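Side-chain contact in CBS domain protein (Sulfolobus tokodaii, PDB 2EF7), which is of unknown function but carries a pair of CBS domains, modules that in related proteins often bind adenosine-containing ligands and regulate their partners: residues A[15-18]-A[19-23]. Numbering follows the deposited sequence.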
loop_
_atom_site.group_PDB
_atom_site.type_symbol
_atom_site.label_atom_id
_atom_site.label_comp_id
_atom_site.label_asym_id
_atom_site.label_seq_id
_atom_site.Cartn_x
_atom_site.Cartn_y
_atom_site.Cartn_z
ATOM N N ILE A 15 1.569 13.706 -19.207
ATOM C CA ILE A 15 0.886 14.603 -20.122
ATOM C C ILE A 15 0.907 16.032 -19.622
ATOM O O ILE A 15 0.612 16.291 -18.452
ATOM C CB ILE A 15 -0.578 14.177 -20.318
ATOM C CG1 ILE A 15 -0.631 12.739 -20.841
ATOM C CG2 ILE A 15 -1.273 15.136 -21.266
ATOM C CD1 ILE A 15 0.060 12.544 -22.179
ATOM N N SER A 16 1.241 16.961 -20.515
ATOM C CA SER A 16 1.279 18.373 -20.162
ATOM C C SER A 16 0.537 19.212 -21.190
ATOM O O SER A 16 0.333 18.780 -22.315
ATOM C CB SER A 16 2.725 18.859 -20.098
ATOM O OG SER A 16 3.297 18.869 -21.394
ATOM N N VAL A 17 0.145 20.417 -20.791
ATOM C CA VAL A 17 -0.543 21.353 -21.679
ATOM C C VAL A 17 0.133 22.687 -21.446
ATOM O O VAL A 17 0.654 22.932 -20.354
ATOM C CB VAL A 17 -2.063 21.476 -21.346
ATOM C CG1 VAL A 17 -2.741 20.111 -21.489
ATOM C CG2 VAL A 17 -2.254 22.041 -19.931
ATOM N N THR A 18 0.137 23.550 -22.453
ATOM C CA THR A 18 0.783 24.844 -22.310
ATOM C C THR A 18 -0.063 25.758 -21.439
ATOM O O THR A 18 -1.272 25.565 -21.310
ATOM C CB THR A 18 1.013 25.517 -23.674
ATOM O OG1 THR A 18 -0.243 25.894 -24.238
ATOM C CG2 THR A 18 1.701 24.559 -24.620
ATOM N N LYS A 19 0.577 26.761 -20.846
ATOM C CA LYS A 19 -0.119 27.685 -19.955
ATOM C C LYS A 19 -1.261 28.488 -20.573
ATOM O O LYS A 19 -2.037 29.108 -19.851
ATOM C CB LYS A 19 0.884 28.631 -19.290
ATOM C CG LYS A 19 1.608 29.567 -20.230
ATOM C CD LYS A 19 2.429 30.575 -19.429
ATOM C CE LYS A 19 3.191 31.525 -20.345
ATOM N NZ LYS A 19 3.910 32.575 -19.572
ATOM N N ASP A 20 -1.376 28.493 -21.896
ATOM C CA ASP A 20 -2.472 29.225 -22.521
ATOM C C ASP A 20 -3.494 28.283 -23.177
ATOM O O ASP A 20 -4.378 28.727 -23.907
ATOM C CB ASP A 20 -1.936 30.231 -23.540
ATOM C CG ASP A 20 -1.380 29.570 -24.779
ATOM O OD1 ASP A 20 -0.819 28.459 -24.669
ATOM O OD2 ASP A 20 -1.494 30.174 -25.866
ATOM N N ALA A 21 -3.370 26.984 -22.901
ATOM C CA ALA A 21 -4.294 25.988 -23.440
ATOM C C ALA A 21 -5.676 26.290 -22.870
ATOM O O ALA A 21 -5.788 26.693 -21.713
ATOM C CB ALA A 21 -3.849 24.600 -23.026
ATOM N N LYS A 22 -6.725 26.093 -23.663
ATOM C CA LYS A 22 -8.084 26.391 -23.199
ATOM C C LYS A 22 -8.698 25.255 -22.389
ATOM O O LYS A 22 -8.414 24.084 -22.631
ATOM C CB LYS A 22 -8.989 26.723 -24.388
ATOM C CG LYS A 22 -8.523 27.909 -25.216
ATOM C CD LYS A 22 -9.339 28.023 -26.495
ATOM C CE LYS A 22 -8.839 29.138 -27.401
ATOM N NZ LYS A 22 -9.020 30.482 -26.784
ATOM N N LEU A 23 -9.545 25.609 -21.433
ATOM C CA LEU A 23 -10.175 24.624 -20.575
ATOM C C LEU A 23 -10.777 23.469 -21.361
ATOM O O LEU A 23 -10.507 22.310 -21.057
ATOM C CB LEU A 23 -11.247 25.285 -19.698
ATOM C CG LEU A 23 -11.970 24.399 -18.673
ATOM C CD1 LEU A 23 -12.502 25.255 -17.537
ATOM C CD2 LEU A 23 -13.110 23.639 -19.336
#
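T18 and D20 are joined by a hydrogen bond, T18 OG1 giving its proton to D20 OD1 at 2.7 Å, across the type I beta turn T18-A21 that leads from strand 16-18 toward helix 23-33 of the first CBS domain. The two side chains stand side by side and point the same way, and the hydroxyl meets OD1 almost in line with its C-O bond. Both first torsions, 69° for T18 and 71° for D20, set T18 OG1 and D20 CG between their own backbone N and carbonyl carbon, turning them to the same side of the turn. Next to this bond the backbone closes the turn, A21 N binding T18 O at 3.0 Å with an N-H...O angle of 164°; the amide comes from well above the carbonyl plane. Side chain and main chain thus tie the same bend twice, on a surface where T18 and D20 are both exposed.

K19, at the second position of the turn, sends its extended chain elsewhere, NZ forming a salt bridge with D42 at the end of neighbouring strand 37-42. K19 and A21 also make backbone hydrogen bonds to E70 and A69, so the loop is held from that flank too. The tight bend also brings A21 CB to 3.2 Å from T18 O. On the side facing helix 23-33 the packing is apolar: V17 and A21 both rest on I26 of that helix, and they touch each other through their beta carbons, V17 CB to A21 CB at 4.0 Å.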